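Local coordinates for octenoyl-coa reductase/carboxylase (Streptomyces sp., PDB 4A0S), which carboxylates and reduces 2-octenoyl-CoA with NADPH, supplying an unusual extender unit for cinnabaramide polyketide biosynthesis, at residues Ala32-Met37 / Ser49-Glu54; Ala68-Ser73 / Leu191-Ala196; Ala206-Met209 / Asp213-Ala216. All blocks are in the same frame, centred on the assembly; numbering follows the deposited sequence.

Contact 1. Residues Ala32-Met37 / Ser49-Glu54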
# COMPACT_ATOMS: atom_id res chain seq x y z
N ALA A 32 8.42 39.89 -17.27
CA ALA A 32 8.08 39.12 -18.47
C ALA A 32 8.96 39.48 -19.66
O ALA A 32 9.32 38.61 -20.45
CB ALA A 32 6.61 39.29 -18.82
N GLU A 33 9.28 40.77 -19.76
CA GLU A 33 10.11 41.30 -20.84
C GLU A 33 11.50 40.67 -20.87
O GLU A 33 12.14 40.66 -21.92
CB GLU A 33 10.23 42.82 -20.74
CG GLU A 33 10.58 43.33 -19.33
CD GLU A 33 10.63 44.85 -19.24
OE1 GLU A 33 11.24 45.49 -20.13
OE2 GLU A 33 10.08 45.41 -18.27
N ASP A 34 11.93 40.11 -19.74
CA ASP A 34 13.30 39.55 -19.63
C ASP A 34 13.40 38.05 -19.93
O ASP A 34 14.49 37.48 -19.85
CB ASP A 34 13.87 39.80 -18.23
CG ASP A 34 13.99 41.28 -17.90
OD1 ASP A 34 14.07 42.11 -18.84
OD2 ASP A 34 14.00 41.61 -16.68
N ALA A 35 12.29 37.43 -20.29
CA ALA A 35 12.26 35.97 -20.38
C ALA A 35 13.33 35.37 -21.30
O ALA A 35 13.86 34.30 -21.02
CB ALA A 35 10.87 35.49 -20.76
N ASP A 36 13.67 36.08 -22.37
CA ASP A 36 14.64 35.57 -23.36
C ASP A 36 16.04 36.14 -23.21
O ASP A 36 16.87 35.95 -24.09
CB ASP A 36 14.14 35.83 -24.80
CG ASP A 36 12.74 35.30 -25.04
OD1 ASP A 36 12.47 34.11 -24.71
OD2 ASP A 36 11.91 36.08 -25.55
N MET A 37 16.31 36.83 -22.10
CA MET A 37 17.58 37.55 -21.93
C MET A 37 18.80 36.65 -21.80
O MET A 37 19.94 37.12 -21.91
CB MET A 37 17.51 38.47 -20.73
CG MET A 37 17.56 37.71 -19.43
SD MET A 37 17.47 38.79 -18.02
CE MET A 37 19.11 39.54 -18.09
N SER A 49 18.48 38.92 -13.80
CA SER A 49 17.04 38.86 -14.04
C SER A 49 16.24 39.31 -12.83
O SER A 49 15.24 40.01 -12.98
CB SER A 49 16.64 37.45 -14.41
OG SER A 49 17.02 36.59 -13.35
N LEU A 50 16.69 38.92 -11.64
CA LEU A 50 15.99 39.28 -10.41
C LEU A 50 15.86 40.78 -10.24
O LEU A 50 16.83 41.51 -10.43
CB LEU A 50 16.67 38.64 -9.20
CG LEU A 50 16.39 37.14 -9.10
CD1 LEU A 50 17.23 36.49 -8.01
CD2 LEU A 50 14.89 36.85 -8.88
N ARG A 51 14.65 41.22 -9.91
CA ARG A 51 14.37 42.64 -9.66
C ARG A 51 13.83 42.75 -8.26
O ARG A 51 13.16 41.83 -7.78
CB ARG A 51 13.33 43.19 -10.63
CG ARG A 51 13.51 42.82 -12.11
CD ARG A 51 14.50 43.71 -12.85
NE ARG A 51 15.08 43.01 -14.00
CZ ARG A 51 16.13 43.43 -14.70
NH1 ARG A 51 16.74 44.57 -14.39
NH2 ARG A 51 16.58 42.71 -15.72
N LEU A 52 14.15 43.84 -7.58
CA LEU A 52 13.52 44.12 -6.31
C LEU A 52 12.87 45.48 -6.39
O LEU A 52 13.54 46.49 -6.58
CB LEU A 52 14.51 44.08 -5.16
CG LEU A 52 13.90 44.15 -3.76
CD1 LEU A 52 13.08 42.89 -3.45
CD2 LEU A 52 15.03 44.31 -2.74
N GLY A 53 11.54 45.49 -6.26
CA GLY A 53 10.78 46.72 -6.32
C GLY A 53 9.33 46.47 -5.99
O GLY A 53 8.90 45.31 -5.79
N GLU A 54 8.59 47.57 -5.92
CA GLU A 54 7.18 47.55 -5.61
C GLU A 54 6.39 46.88 -6.72
O GLU A 54 6.60 47.13 -7.90
CB GLU A 54 6.64 48.96 -5.37
CG GLU A 54 7.25 49.70 -4.16
CD GLU A 54 6.95 49.02 -2.83
OE1 GLU A 54 5.76 48.87 -2.49
OE2 GLU A 54 7.91 48.65 -2.12
O HOH W 1 13.28 39.81 -14.94

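Contact 2. Residues Ala68-Ser73 / Leu191-Ala196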
# COMPACT_ATOMS: atom_id res chain seq x y z
N ALA A 68 1.91 38.70 5.73
CA ALA A 68 3.05 39.60 5.83
C ALA A 68 4.22 38.65 6.01
O ALA A 68 4.35 38.02 7.04
CB ALA A 68 2.93 40.52 7.05
N VAL A 69 5.04 38.54 4.97
CA VAL A 69 6.10 37.55 4.96
C VAL A 69 7.29 38.03 5.78
O VAL A 69 7.91 39.05 5.47
CB VAL A 69 6.55 37.24 3.53
CG1 VAL A 69 7.66 36.20 3.55
CG2 VAL A 69 5.38 36.76 2.69
N MET A 70 7.63 37.26 6.80
CA MET A 70 8.72 37.64 7.68
C MET A 70 10.05 37.19 7.13
O MET A 70 11.01 37.95 7.13
CB MET A 70 8.47 37.08 9.07
CG MET A 70 7.32 37.81 9.77
SD MET A 70 7.68 39.57 10.02
CE MET A 70 8.87 39.44 11.33
N ALA A 71 10.06 35.97 6.60
CA ALA A 71 11.24 35.39 6.02
C ALA A 71 10.79 34.37 4.99
O ALA A 71 9.68 33.84 5.07
CB ALA A 71 12.08 34.73 7.10
N SER A 72 11.67 34.11 4.04
CA SER A 72 11.42 33.15 2.99
C SER A 72 12.74 32.43 2.82
O SER A 72 13.59 32.46 3.72
CB SER A 72 10.98 33.89 1.73
OG SER A 72 10.61 33.01 0.70
N SER A 73 12.92 31.74 1.70
CA SER A 73 14.18 31.08 1.47
C SER A 73 14.42 31.05 -0.02
O SER A 73 13.48 31.19 -0.82
CB SER A 73 14.14 29.65 2.01
OG SER A 73 13.44 28.81 1.11
N LEU A 191 10.86 28.53 16.65
CA LEU A 191 11.76 28.88 15.58
C LEU A 191 11.71 30.36 15.28
O LEU A 191 10.68 30.98 15.43
CB LEU A 191 11.37 28.14 14.32
CG LEU A 191 11.57 26.62 14.31
CD1 LEU A 191 11.18 26.10 12.96
CD2 LEU A 191 13.00 26.22 14.68
N THR A 192 12.82 30.90 14.81
CA THR A 192 12.84 32.25 14.33
C THR A 192 12.14 32.25 12.97
O THR A 192 11.92 31.18 12.38
CB THR A 192 14.27 32.77 14.15
OG1 THR A 192 14.90 32.03 13.10
CG2 THR A 192 15.08 32.63 15.43
N TRP A 193 11.83 33.42 12.46
CA TRP A 193 11.17 33.53 11.17
C TRP A 193 11.96 32.84 10.08
O TRP A 193 11.42 32.01 9.33
CB TRP A 193 10.95 34.98 10.79
CG TRP A 193 10.06 35.68 11.70
CD1 TRP A 193 10.40 36.68 12.57
CD2 TRP A 193 8.66 35.44 11.90
NE1 TRP A 193 9.30 37.09 13.26
CE2 TRP A 193 8.22 36.34 12.88
CE3 TRP A 193 7.73 34.55 11.32
CZ2 TRP A 193 6.88 36.40 13.30
CZ3 TRP A 193 6.41 34.60 11.74
CH2 TRP A 193 6.00 35.50 12.73
N GLU A 194 13.24 33.18 10.00
CA GLU A 194 14.10 32.65 8.96
C GLU A 194 14.27 31.13 9.12
O GLU A 194 14.30 30.39 8.13
CB GLU A 194 15.45 33.39 8.93
CG GLU A 194 16.22 33.34 10.25
CD GLU A 194 15.83 34.44 11.23
OE1 GLU A 194 14.70 34.99 11.16
OE2 GLU A 194 16.68 34.75 12.09
N GLU A 195 14.33 30.65 10.35
CA GLU A 195 14.43 29.21 10.59
C GLU A 195 13.17 28.47 10.11
O GLU A 195 13.25 27.41 9.48
CB GLU A 195 14.58 28.94 12.07
CG GLU A 195 15.98 29.17 12.61
CD GLU A 195 15.97 29.31 14.12
OE1 GLU A 195 14.92 29.09 14.73
OE2 GLU A 195 17.03 29.63 14.69
N ALA A 196 12.02 29.04 10.45
CA ALA A 196 10.72 28.51 10.05
C ALA A 196 10.56 28.52 8.52
O ALA A 196 10.07 27.55 7.94
CB ALA A 196 9.61 29.30 10.71

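Contact 3. Residues Ala206-Met209 / Asp213-Ala216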
# COMPACT_ATOMS: atom_id res chain seq x y z
N ALA A 206 11.15 16.41 0.82
CA ALA A 206 11.95 15.29 1.27
C ALA A 206 11.04 14.33 2.06
O ALA A 206 11.20 13.10 2.01
CB ALA A 206 13.11 15.78 2.13
N TYR A 207 10.09 14.91 2.77
CA TYR A 207 9.19 14.17 3.63
C TYR A 207 8.31 13.29 2.76
O TYR A 207 8.14 12.09 3.03
CB TYR A 207 8.32 15.12 4.46
CG TYR A 207 7.35 14.33 5.31
CD1 TYR A 207 6.18 13.81 4.76
CD2 TYR A 207 7.64 14.06 6.65
CE1 TYR A 207 5.31 13.05 5.52
CE2 TYR A 207 6.76 13.31 7.43
CZ TYR A 207 5.61 12.80 6.84
OH TYR A 207 4.74 12.05 7.58
N ARG A 208 7.74 13.88 1.72
CA ARG A 208 6.91 13.12 0.79
C ARG A 208 7.72 11.97 0.19
O ARG A 208 7.28 10.83 0.15
CB ARG A 208 6.38 14.00 -0.34
CG ARG A 208 5.50 13.20 -1.29
CD ARG A 208 4.84 14.04 -2.36
NE ARG A 208 4.05 13.19 -3.23
CZ ARG A 208 2.73 13.02 -3.13
NH1 ARG A 208 2.03 13.62 -2.17
NH2 ARG A 208 2.10 12.22 -3.98
N MET A 209 8.93 12.29 -0.28
CA MET A 209 9.81 11.33 -0.91
C MET A 209 10.19 10.17 -0.02
O MET A 209 10.37 9.07 -0.51
CB MET A 209 11.09 12.05 -1.34
CG MET A 209 10.82 13.04 -2.47
SD MET A 209 12.27 13.99 -2.88
CE MET A 209 13.27 12.73 -3.68
N ASP A 213 3.60 7.83 2.94
CA ASP A 213 3.17 6.68 2.16
C ASP A 213 2.98 7.05 0.69
O ASP A 213 2.71 6.20 -0.12
CB ASP A 213 1.93 5.99 2.75
CG ASP A 213 0.66 6.82 2.65
OD1 ASP A 213 0.69 7.95 2.12
OD2 ASP A 213 -0.38 6.30 3.12
N ARG A 214 3.17 8.32 0.36
CA ARG A 214 3.09 8.75 -1.04
C ARG A 214 4.44 8.74 -1.77
O ARG A 214 4.51 8.95 -2.98
CB ARG A 214 2.46 10.15 -1.16
CG ARG A 214 1.17 10.29 -0.38
CD ARG A 214 0.14 9.26 -0.80
NE ARG A 214 -0.94 9.22 0.17
CZ ARG A 214 -2.10 9.86 0.05
NH1 ARG A 214 -2.33 10.59 -1.03
NH2 ARG A 214 -3.03 9.76 1.00
N GLY A 215 5.52 8.49 -1.04
CA GLY A 215 6.85 8.38 -1.66
C GLY A 215 7.41 6.99 -1.45
O GLY A 215 6.69 5.98 -1.53
N ALA A 216 8.70 6.91 -1.17
CA ALA A 216 9.36 5.62 -1.01
C ALA A 216 8.99 4.99 0.32
O ALA A 216 9.11 3.78 0.49
CB ALA A 216 10.86 5.80 -1.10
O HOH W 2 5.27 10.98 -4.77

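Contact 1. Residues Ala32-Met37 / Ser49-Glu54
Asp34 and Arg51 form a salt bridge that ties the loop following strand 24-31 to the short strand 51-52, its antiparallel partner in a small four-stranded sheet. A single carboxylate oxygen does the work: Asp34 OD2 lies 3.0 Å from Arg51 NH2 and 3.2 Å from Arg51 NE. Both are weak hydrogen bonds, far from straight, with an N-H...O angle of 127° at NH2, and the carboxylate reaches the guanidinium obliquely. The two planes are 49° apart, so the pair is a forked, one-oxygen bridge and not the flat, two-oxygen kind.

The same oxygen also receives a hydrogen bond from water 1, whose oxygen is 2.6 Å from Asp34 OD2. That water donates in addition to Ser49 O, at 2.8 Å, and lies at the edge of the Arg51 guanidinium, in its plane. Asp34 OD2 thus takes three donors, two from the arginine and one from the water, an arrangement that would be expected to stabilise its negative charge. Arg51 bends at its second torsion (chi2 -83°), which turns the guanidinium back along its own segment toward the loop; the side chain also rests on His29 and Arg31 of strand 24-31.

Further out, the type I turn from Asp34 to Met37, closed by Met37 N on Asp34 O at 3.0 Å, places Met37 next to Asp34 on the side of the loop that faces Ser49. Ser49 supplies the surface for it, while its hydroxyl is engaged elsewhere, by Ala82 O and Val46 O. Phe84 packs against both Asp34 and Ser49. Backbone bonding of Arg51 to His29 places the arginine on the sheet. The remaining contact is apolar: Met37 SD lies 3.9 Å from Ser49 CB.

Contact 2. Residues Ala68-Ser73 / Leu191-Ala196
Strand 64-73 meets the first turn of helix 193-197 where the CA atoms of Ala71 and Glu194 come within 4.9 Å, beside a classic beta bulge in which Met70 and Ala71 both face Ser118. Met70 is draped over one face of the Trp193 indole. Its CG sits above the centre of the ring system, while the CE methyl makes a CH-pi contact 3.4 Å from the centroid of the Trp193 five-membered ring. Bends at chi2 (-62°) and chi3 (-73°) fold the chain back over the ring, bringing Met70 SD above the face as well, a Met-aromatic contact. Ala71 packs its methyl on the helix backbone, with Ala71 CB 3.4 Å from Glu194 CA. A capping box fixes that helix start: Glu195 N donates to Thr192 OG1 at 3.1 Å, and Thr192 N returns a bond to Glu195 OE1. Glu194 OE2 is taken by Gly419 N. Trp193 also packs against Val120 of strand 117-124, makes a cation-pi contact with Lys187 and meets the ring of His136, while Glu194 touches strands 384-389 and 408-412, so the helix start lies across several strands of the mixed sheet.

Contact 3. Residues Ala206-Met209 / Asp213-Ala216
Arg208, the first residue of 206-209 to touch 213-216, lies near the end of helix 200-210, which leads through this turn toward strand 223-226, the first strand of the Rossmann-type nucleotide-binding sheet. Ahead of it, Ala206 packs on Phe311 and Tyr207 meets Phe240 edge-to-face.

The Arg208 chain is extended from CG to NE, with CG anti to the backbone N (chi1 -179°), and carries its guanidinium alongside the turn. Arg214 CB sits over the centre of one face of that group, 3.5 Å from Arg208 CZ. The aliphatic root of Arg214 makes this contact: a bend at chi2 sends its own guanidinium away, at 74° to that of Arg208. The two cations are gathered by shared acid: Asp154 bridges to Arg208 NH2 and Arg214 NH1, and Glu367 pairs with Arg208 NH1. Water 2 joins the same residues, accepting from Arg208 NE at 3.0 Å and lying 2.8 Å from Arg214 O, to which it can donate. Within the turn, Arg214 NE forms a salt bridge at 2.8 Å on the syn side of Asp213 OD1, tilted out of the carboxylate plane, and Arg214 NH2 bonds to Gly153 O of a second subunit, bringing this turn into the tetramer interface.

The Arg208 carbonyl meets Gly215 in a bent CA-H...O contact, with Gly215 CA 3.1 Å from Arg208 O. Gly215 has no side chain, and its backbone lies directly against that oxygen.

Met209 turns its side chain from the loop toward Phe311 and Val333. Its carbonyl makes the one direct hydrogen bond between the segments: Ala216 N donates to Met209 O at 2.8 Å and 166°, from above the carbonyl plane.

How the contacts relate
The three contacts follow one another along the chain without touching. Contacts 1 and 2 have centres 24 Å apart, with nearest atoms about 10 Å apart; contact 3 lies across the chain's centre from both, its centre 34 Å from that of contact 1 and 24 Å from that of contact 2. Helix 193-197 of contact 2 leads directly to helix 200-210 of contact 3. Contact 3 is close to the ligands: the Met209 side chain is about 6 Å from bound NADP and that of Arg208 about 8 Å from octanoyl-CoA. The Met37 side chain of contact 1 is about 11 Å from octanoyl-CoA, whereas contact 2 is structural packing away from the ligand sites.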